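Local coordinates for protein mitochondrial edited mRNA stability factor 1 (Trypanosoma brucei, PDB 6NL1) that probably processes the 5' ends of mitochondrial mRNAs through a Nudix-type hydrolase domain and contributes to the stability of edited transcripts, at residues K103-A108 with D171-L176; V199-G204 with E252-T257. All coordinates share one frame; numbering follows the deposited sequence.

Interaction 1: K103-A108 with D171-L176; sequences KWQTKA and DITVYL
Trp104 and Val174 face each other as a hydrogen-bonded pair of two antiparallel strands, their backbones joined by Trp104 N to Val174 O (2.7 Å) and Val174 N to Trp104 O (2.8 Å). Thr106 and Ile172 repeat this pattern two residues along. Strands 100-107 and 171-178 are the inner pair of a four-stranded antiparallel sheet, flanked by 84-86 and 132-137.

Apolar contacts gather on the face that bears these four residues. Val174 CG2 lies 3.8 Å from Trp104 CE3, the two side chains running alongside one another, while the methyl CG2 of Thr106 sits 3.7 Å above the centre of the indole. Branched residues suit a strand here, and Ala111 of helix 108-111 packs over them.

The face of Gln105 and Thr173 is mixed: Lys103 CG lies 3.6 Å from Thr173 CG2 beside the hydrogen bonds. Gln105, bent at chi2 (51°), swings its amide across to Thr173, where NE2 donates to OG1 (2.6 Å) with the oxygen close to the amide plane. Thr138 OG1, just after strand 132-137, hydrogen-bonds both that hydroxyl and Gln105 OE1.

At the strand end Lys107 NZ makes a salt bridge to Asp171 OD1 (2.8 Å), from above the carboxylate plane, and Tyr164 holds OD2.

The chemistry thus gives a mainly apolar face turned to a helix, a mixed face whose amide and hydroxyl are fixed by more than one partner, and a charged pair closing the ladder.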
ATOM      1  N   LYS A 103      21.608  -9.199 -11.111  1.00 28.50           N
ATOM      2  CA  LYS A 103      21.231  -7.802 -11.217  1.00 27.45           C
ATOM      3  C   LYS A 103      20.226  -7.605 -12.345  1.00 35.76           C
ATOM      4  O   LYS A 103      20.321  -8.236 -13.403  1.00 33.37           O
ATOM      5  CB  LYS A 103      22.485  -6.978 -11.499  1.00 43.44           C
ATOM      6  CG  LYS A 103      22.268  -5.512 -11.620  1.00 51.38           C
ATOM      7  CD  LYS A 103      23.581  -4.812 -11.929  1.00 54.04           C
ATOM      8  CE  LYS A 103      24.048  -5.130 -13.332  1.00 72.94           C
ATOM      9  NZ  LYS A 103      25.021  -4.121 -13.826  1.00 69.74           N
ATOM     10  N   TRP A 104      19.261  -6.728 -12.112  1.00 28.13           N
ATOM     11  CA  TRP A 104      18.304  -6.349 -13.137  1.00 28.52           C
ATOM     12  C   TRP A 104      18.320  -4.829 -13.228  1.00 33.71           C
ATOM     13  O   TRP A 104      17.936  -4.153 -12.272  1.00 29.57           O
ATOM     14  CB  TRP A 104      16.911  -6.831 -12.751  1.00 28.98           C
ATOM     15  CG  TRP A 104      15.827  -6.413 -13.700  1.00 31.17           C
ATOM     16  CD1 TRP A 104      15.945  -6.199 -15.046  1.00 26.32           C
ATOM     17  CD2 TRP A 104      14.455  -6.157 -13.373  1.00 28.84           C
ATOM     18  NE1 TRP A 104      14.735  -5.834 -15.574  1.00 29.40           N
ATOM     19  CE2 TRP A 104      13.800  -5.800 -14.570  1.00 31.44           C
ATOM     20  CE3 TRP A 104      13.718  -6.198 -12.182  1.00 24.52           C
ATOM     21  CZ2 TRP A 104      12.435  -5.485 -14.617  1.00 26.54           C
ATOM     22  CZ3 TRP A 104      12.362  -5.884 -12.228  1.00 28.93           C
ATOM     23  CH2 TRP A 104      11.735  -5.535 -13.439  1.00 26.99           C
ATOM     24  N   GLN A 105      18.779  -4.304 -14.366  1.00 30.56           N
ATOM     25  CA  GLN A 105      18.875  -2.858 -14.601  1.00 29.63           C
ATOM     26  C   GLN A 105      17.618  -2.372 -15.308  1.00 33.94           C
ATOM     27  O   GLN A 105      17.379  -2.717 -16.459  1.00 35.42           O
ATOM     28  CB  GLN A 105      20.119  -2.523 -15.436  1.00 30.19           C
ATOM     29  CG  GLN A 105      20.356  -1.014 -15.624  1.00 28.87           C
ATOM     30  CD  GLN A 105      20.339  -0.245 -14.297  1.00 47.13           C
ATOM     31  OE1 GLN A 105      19.673   0.789 -14.158  1.00 35.23           O
ATOM     32  NE2 GLN A 105      21.071  -0.752 -13.320  1.00 23.97           N
ATOM     33  N   THR A 106      16.812  -1.565 -14.631  1.00 26.61           N
ATOM     34  CA  THR A 106      15.486  -1.272 -15.154  1.00 23.09           C
ATOM     35  C   THR A 106      15.007   0.142 -14.793  1.00 25.17           C
ATOM     36  O   THR A 106      15.820   1.019 -14.475  1.00 28.02           O
ATOM     37  CB  THR A 106      14.473  -2.370 -14.684  1.00 31.63           C
ATOM     38  OG1 THR A 106      13.212  -2.215 -15.351  1.00 31.49           O
ATOM     39  CG2 THR A 106      14.268  -2.330 -13.156  1.00 23.34           C
ATOM     40  N   LYS A 107      13.694   0.358 -14.849  1.00 27.54           N
ATOM     41  CA  LYS A 107      13.080   1.632 -14.464  1.00 25.76           C
ATOM     42  C   LYS A 107      12.066   1.416 -13.353  1.00 29.49           C
ATOM     43  O   LYS A 107      11.521   0.326 -13.213  1.00 30.32           O
ATOM     44  CB  LYS A 107      12.348   2.246 -15.665  1.00 32.84           C
ATOM     45  CG  LYS A 107      13.191   2.392 -16.917  1.00 43.65           C
ATOM     46  CD  LYS A 107      14.151   3.556 -16.802  1.00 34.23           C
ATOM     47  CE  LYS A 107      14.775   3.884 -18.156  1.00 37.10           C
ATOM     48  NZ  LYS A 107      15.721   5.038 -18.039  1.00 42.89           N
ATOM     49  N   ALA A 108      11.777   2.465 -12.588  1.00 22.15           N
ATOM     50  CA  ALA A 108      10.846   2.344 -11.470  1.00 24.49           C
ATOM     51  C   ALA A 108       9.460   1.881 -11.925  1.00 23.70           C
ATOM     52  O   ALA A 108       8.729   1.238 -11.170  1.00 29.88           O
ATOM     53  CB  ALA A 108      10.760   3.654 -10.697  1.00 18.88           C
ATOM     54  N   ASP A 171      15.763   5.490 -13.106  1.00 20.90           N
ATOM     55  CA  ASP A 171      16.577   4.286 -13.261  1.00 27.12           C
ATOM     56  C   ASP A 171      16.718   3.543 -11.933  1.00 30.47           C
ATOM     57  O   ASP A 171      17.097   4.128 -10.916  1.00 29.91           O
ATOM     58  CB  ASP A 171      17.963   4.632 -13.793  1.00 23.73           C
ATOM     59  CG  ASP A 171      17.915   5.217 -15.185  1.00 32.91           C
ATOM     60  OD1 ASP A 171      17.726   4.437 -16.140  1.00 32.79           O
ATOM     61  OD2 ASP A 171      18.059   6.451 -15.322  1.00 30.46           O
ATOM     62  N   ILE A 172      16.425   2.248 -11.958  1.00 27.45           N
ATOM     63  CA  ILE A 172      16.481   1.421 -10.763  1.00 25.47           C
ATOM     64  C   ILE A 172      17.315   0.174 -11.021  1.00 33.25           C
ATOM     65  O   ILE A 172      17.156  -0.489 -12.049  1.00 27.26           O
ATOM     66  CB  ILE A 172      15.072   0.998 -10.284  1.00 27.77           C
ATOM     67  CG1 ILE A 172      14.213   2.236  -9.973  1.00 29.12           C
ATOM     68  CG2 ILE A 172      15.175   0.074  -9.039  1.00 21.20           C
ATOM     69  CD1 ILE A 172      14.664   3.033  -8.718  1.00 19.82           C
ATOM     70  N   THR A 173      18.226  -0.126 -10.101  1.00 26.28           N
ATOM     71  CA  THR A 173      18.973  -1.376 -10.166  1.00 28.65           C
ATOM     72  C   THR A 173      18.400  -2.323  -9.121  1.00 23.95           C
ATOM     73  O   THR A 173      18.342  -1.987  -7.934  1.00 24.27           O
ATOM     74  CB  THR A 173      20.475  -1.162  -9.890  1.00 27.00           C
ATOM     75  OG1 THR A 173      20.977  -0.141 -10.759  1.00 29.26           O
ATOM     76  CG2 THR A 173      21.252  -2.452 -10.125  1.00 31.08           C
ATOM     77  N   VAL A 174      17.970  -3.498  -9.567  1.00 30.42           N
ATOM     78  CA  VAL A 174      17.398  -4.503  -8.681  1.00 28.22           C
ATOM     79  C   VAL A 174      18.384  -5.646  -8.498  1.00 33.06           C
ATOM     80  O   VAL A 174      18.910  -6.173  -9.472  1.00 31.03           O
ATOM     81  CB  VAL A 174      16.080  -5.060  -9.258  1.00 36.11           C
ATOM     82  CG1 VAL A 174      15.514  -6.161  -8.365  1.00 28.76           C
ATOM     83  CG2 VAL A 174      15.071  -3.937  -9.468  1.00 26.65           C
ATOM     84  N   TYR A 175      18.645  -6.022  -7.250  1.00 27.04           N
ATOM     85  CA  TYR A 175      19.510  -7.163  -6.972  1.00 29.35           C
ATOM     86  C   TYR A 175      18.707  -8.338  -6.429  1.00 34.47           C
ATOM     87  O   TYR A 175      17.797  -8.155  -5.622  1.00 31.62           O
ATOM     88  CB  TYR A 175      20.595  -6.801  -5.965  1.00 26.21           C
ATOM     89  CG  TYR A 175      21.542  -5.722  -6.419  1.00 29.18           C
ATOM     90  CD1 TYR A 175      22.784  -6.039  -6.956  1.00 29.16           C
ATOM     91  CD2 TYR A 175      21.197  -4.384  -6.301  1.00 33.18           C
ATOM     92  CE1 TYR A 175      23.647  -5.051  -7.362  1.00 33.94           C
ATOM     93  CE2 TYR A 175      22.050  -3.396  -6.700  1.00 32.22           C
ATOM     94  CZ  TYR A 175      23.266  -3.724  -7.231  1.00 34.85           C
ATOM     95  OH  TYR A 175      24.108  -2.715  -7.627  1.00 42.21           O
ATOM     96  N   LEU A 176      19.059  -9.542  -6.871  1.00 32.65           N
ATOM     97  CA  LEU A 176      18.428 -10.758  -6.379  1.00 25.42           C
ATOM     98  C   LEU A 176      19.489 -11.638  -5.732  1.00 36.67           C
ATOM     99  O   LEU A 176      20.541 -11.892  -6.325  1.00 26.24           O
ATOM    100  CB  LEU A 176      17.749 -11.530  -7.516  1.00 17.59           C
ATOM    101  CG  LEU A 176      16.811 -10.827  -8.517  1.00 40.31           C
ATOM    102  CD1 LEU A 176      16.221 -11.862  -9.459  1.00 37.97           C
ATOM    103  CD2 LEU A 176      15.705 -10.073  -7.837  1.00 42.83           C
TER
HETATM  104  O   HOH W   1      17.961   1.865 -16.143  1.00 35.62           O

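Interaction 2: V199-G204 with E252-T257; sequences VYVRLG and EAAIRT. With SO4 (sulfate ion), chain B.
Leu203 reaches from its strand onto the helix at Ala254, and its side chain can be followed outward atom by atom. CB lies 3.9 Å from Ala254 O and at a similar distance from the methyl of Ala254. CG comes next, 4.0 Å from Ala254 CB. The branch then sends CD1 over the helix backbone, where it touches Ala254 O at 3.5 Å and also lies 4.1 Å from Ile255 CG1. Alanine suits this position because its single methyl lets the strand come close: the two axes pass 7.5 Å apart, inclined at 65°.

Val201, two residues earlier and on the same side of the strand, makes the second point of contact. Its CG2, placed between the backbone N and the carbonyl carbon, meets Ala254 CA and, 3.7 Å away, Thr257 OG1. That hydroxyl is not left to face a methyl alone: it donates to Ala253 O (2.8 Å), which the backbone N of Thr257 reaches from the opposite face, and Lys242 N is a further partner.

Arg202 points to the other side of the strand. NH1 binds Val201 O in the guanidinium plane, and NE makes weak hydrogen bonds to a sulfate, the nearer oxygen, O1, lying at the guanidinium edge. Arg202 binds GDP in another structure of this protein; the sulfate, probably from the crystallisation liquor, also bonds Tyr292, another GDP-binding residue.

Helix 250-262 is consistent with the Nudix helix, and Arg256, in salt bridges with Glu248 and Glu260, fits the arginine of the Nudix box. Strand 200-207 therefore lies between this helix on one face and the anion site on the other. It pairs with strands 216-223 and 290-296 in the mixed sheet, and Phe293 of the latter also touches Ala254.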
ATOM      1  N   VAL A 199      -1.341  -3.359  -7.451  1.00 20.33           N
ATOM      2  CA  VAL A 199      -1.725  -2.049  -6.943  1.00 24.32           C
ATOM      3  C   VAL A 199      -2.200  -2.170  -5.505  1.00 22.47           C
ATOM      4  O   VAL A 199      -2.447  -3.265  -5.016  1.00 25.67           O
ATOM      5  CB  VAL A 199      -2.890  -1.456  -7.774  1.00 25.64           C
ATOM      6  CG1 VAL A 199      -2.451  -1.180  -9.221  1.00 19.59           C
ATOM      7  CG2 VAL A 199      -4.089  -2.408  -7.740  1.00 19.52           C
ATOM      8  N   TYR A 200      -2.308  -1.034  -4.832  1.00 26.54           N
ATOM      9  CA  TYR A 200      -3.062  -0.956  -3.594  1.00 18.97           C
ATOM     10  C   TYR A 200      -4.542  -0.936  -3.964  1.00 24.23           C
ATOM     11  O   TYR A 200      -4.921  -0.461  -5.039  1.00 28.03           O
ATOM     12  CB  TYR A 200      -2.715   0.332  -2.847  1.00 18.91           C
ATOM     13  CG  TYR A 200      -1.396   0.304  -2.091  1.00 22.69           C
ATOM     14  CD1 TYR A 200      -0.883   1.462  -1.513  1.00 32.19           C
ATOM     15  CD2 TYR A 200      -0.688  -0.880  -1.921  1.00 33.29           C
ATOM     16  CE1 TYR A 200       0.307   1.450  -0.797  1.00 25.47           C
ATOM     17  CE2 TYR A 200       0.510  -0.911  -1.207  1.00 30.24           C
ATOM     18  CZ  TYR A 200       1.000   0.257  -0.645  1.00 26.94           C
ATOM     19  OH  TYR A 200       2.184   0.247   0.054  1.00 28.29           O
ATOM     20  N   VAL A 201      -5.381  -1.452  -3.079  1.00 25.65           N
ATOM     21  CA  VAL A 201      -6.818  -1.397  -3.283  1.00 20.10           C
ATOM     22  C   VAL A 201      -7.487  -0.821  -2.054  1.00 28.20           C
ATOM     23  O   VAL A 201      -7.026  -1.029  -0.926  1.00 24.52           O
ATOM     24  CB  VAL A 201      -7.432  -2.797  -3.586  1.00 25.65           C
ATOM     25  CG1 VAL A 201      -6.932  -3.301  -4.921  1.00 16.11           C
ATOM     26  CG2 VAL A 201      -7.132  -3.809  -2.440  1.00 15.83           C
ATOM     27  N   ARG A 202      -8.565  -0.081  -2.280  1.00 20.04           N
ATOM     28  CA  ARG A 202      -9.362   0.451  -1.191  1.00 19.07           C
ATOM     29  C   ARG A 202     -10.816   0.117  -1.512  1.00 28.06           C
ATOM     30  O   ARG A 202     -11.307   0.421  -2.594  1.00 26.64           O
ATOM     31  CB  ARG A 202      -9.158   1.962  -1.046  1.00 19.56           C
ATOM     32  CG  ARG A 202      -7.757   2.388  -0.621  1.00 21.59           C
ATOM     33  CD  ARG A 202      -7.394   1.857   0.784  1.00 18.00           C
ATOM     34  NE  ARG A 202      -6.064   2.320   1.188  1.00 23.05           N
ATOM     35  CZ  ARG A 202      -4.936   1.635   1.003  1.00 33.61           C
ATOM     36  NH1 ARG A 202      -4.955   0.442   0.417  1.00 22.48           N
ATOM     37  NH2 ARG A 202      -3.780   2.141   1.407  1.00 27.57           N
ATOM     38  N   LEU A 203     -11.485  -0.559  -0.591  1.00 24.84           N
ATOM     39  CA  LEU A 203     -12.894  -0.860  -0.760  1.00 26.21           C
ATOM     40  C   LEU A 203     -13.652   0.069   0.167  1.00 31.01           C
ATOM     41  O   LEU A 203     -13.751  -0.183   1.364  1.00 30.64           O
ATOM     42  CB  LEU A 203     -13.207  -2.334  -0.445  1.00 23.61           C
ATOM     43  CG  LEU A 203     -14.363  -2.943  -1.254  1.00 34.53           C
ATOM     44  CD1 LEU A 203     -14.616  -4.417  -0.902  1.00 22.11           C
ATOM     45  CD2 LEU A 203     -15.637  -2.127  -1.083  1.00 25.37           C
ATOM     46  N   GLY A 204     -14.160   1.159  -0.397  1.00 28.81           N
ATOM     47  CA  GLY A 204     -14.927   2.128   0.355  1.00 29.62           C
ATOM     48  C   GLY A 204     -16.312   1.612   0.723  1.00 27.84           C
ATOM     49  O   GLY A 204     -17.276   1.731  -0.043  1.00 28.31           O
ATOM     50  N   GLU A 252     -11.291  -8.996  -6.243  1.00 30.12           N
ATOM     51  CA  GLU A 252     -10.997 -10.105  -5.343  1.00 29.78           C
ATOM     52  C   GLU A 252     -10.111  -9.617  -4.189  1.00 26.42           C
ATOM     53  O   GLU A 252     -10.348  -9.942  -3.027  1.00 25.43           O
ATOM     54  CB  GLU A 252     -10.295 -11.213  -6.139  1.00 28.94           C
ATOM     55  CG  GLU A 252      -9.950 -12.470  -5.379  1.00 65.88           C
ATOM     56  CD  GLU A 252      -9.173 -13.476  -6.238  1.00 95.86           C
ATOM     57  OE1 GLU A 252      -8.892 -13.184  -7.434  1.00 47.11           O
ATOM     58  OE2 GLU A 252      -8.840 -14.563  -5.710  1.00 68.50           O
ATOM     59  N   ALA A 253      -9.088  -8.832  -4.514  1.00 24.07           N
ATOM     60  CA  ALA A 253      -8.185  -8.301  -3.495  1.00 21.55           C
ATOM     61  C   ALA A 253      -8.907  -7.299  -2.585  1.00 29.02           C
ATOM     62  O   ALA A 253      -8.718  -7.310  -1.366  1.00 24.91           O
ATOM     63  CB  ALA A 253      -6.961  -7.659  -4.146  1.00 17.78           C
ATOM     64  N   ALA A 254      -9.739  -6.438  -3.174  1.00 23.49           N
ATOM     65  CA  ALA A 254     -10.505  -5.479  -2.374  1.00 31.81           C
ATOM     66  C   ALA A 254     -11.397  -6.211  -1.372  1.00 26.48           C
ATOM     67  O   ALA A 254     -11.465  -5.851  -0.202  1.00 27.30           O
ATOM     68  CB  ALA A 254     -11.348  -4.567  -3.267  1.00 18.34           C
ATOM     69  N   ILE A 255     -12.083  -7.243  -1.847  1.00 27.60           N
ATOM     70  CA  ILE A 255     -13.012  -7.981  -1.002  1.00 27.26           C
ATOM     71  C   ILE A 255     -12.283  -8.744   0.105  1.00 30.81           C
ATOM     72  O   ILE A 255     -12.703  -8.723   1.260  1.00 29.12           O
ATOM     73  CB  ILE A 255     -13.899  -8.928  -1.841  1.00 35.66           C
ATOM     74  CG1 ILE A 255     -14.825  -8.107  -2.754  1.00 32.64           C
ATOM     75  CG2 ILE A 255     -14.711  -9.857  -0.938  1.00 25.57           C
ATOM     76  CD1 ILE A 255     -15.600  -8.942  -3.765  1.00 32.21           C
ATOM     77  N   ARG A 256     -11.180  -9.398  -0.250  1.00 27.74           N
ATOM     78  CA  ARG A 256     -10.396 -10.162   0.717  1.00 23.34           C
ATOM     79  C   ARG A 256      -9.824  -9.253   1.802  1.00 37.81           C
ATOM     80  O   ARG A 256      -9.904  -9.558   2.991  1.00 25.77           O
ATOM     81  CB  ARG A 256      -9.250 -10.904   0.014  1.00 26.04           C
ATOM     82  CG  ARG A 256      -8.250 -11.584   0.978  1.00 27.21           C
ATOM     83  CD  ARG A 256      -7.075 -12.249   0.226  1.00 26.40           C
ATOM     84  NE  ARG A 256      -6.343 -11.294  -0.610  1.00 27.25           N
ATOM     85  CZ  ARG A 256      -5.389 -10.479  -0.164  1.00 34.37           C
ATOM     86  NH1 ARG A 256      -5.023 -10.496   1.115  1.00 23.52           N
ATOM     87  NH2 ARG A 256      -4.791  -9.643  -0.997  1.00 22.69           N
ATOM     88  N   THR A 257      -9.248  -8.129   1.393  1.00 25.73           N
ATOM     89  CA  THR A 257      -8.558  -7.270   2.348  1.00 22.23           C
ATOM     90  C   THR A 257      -9.513  -6.397   3.152  1.00 23.43           C
ATOM     91  O   THR A 257      -9.160  -5.944   4.231  1.00 27.74           O
ATOM     92  CB  THR A 257      -7.436  -6.428   1.683  1.00 22.19           C
ATOM     93  OG1 THR A 257      -7.986  -5.587   0.666  1.00 23.41           O
ATOM     94  CG2 THR A 257      -6.386  -7.356   1.062  1.00 24.89           C
TER
HETATM   95  S   SO4 B 401      -7.220   6.012   1.293  1.00 54.24           S
HETATM   96  O1  SO4 B 401      -7.628   4.888   2.122  1.00 45.71           O
HETATM   97  O2  SO4 B 401      -5.835   5.775   0.888  1.00 82.66           O
HETATM   98  O3  SO4 B 401      -8.068   6.163   0.116  1.00 52.35           O
HETATM   99  O4  SO4 B 401      -7.316   7.248   2.066  1.00 77.35           O

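How the interactions relate
Interaction 1 belongs to the four-stranded antiparallel sheet near the N-terminal end of the modelled chain, interaction 2 to the mixed sheet and helix of the Nudix part. They follow in series along the chain, with centres 28 Å apart and nearest atoms about 12 Å apart, so they do not touch. Interaction 2 carries Arg202 of the GDP site itself, and the side chain of Val201 is about 8 Å from that of Tyr292. Of the two, only interaction 2 contributes a residue of that site; interaction 1 comes near it just at Ala108, about 9 Å, side chain to side chain, from Val288 and without contact.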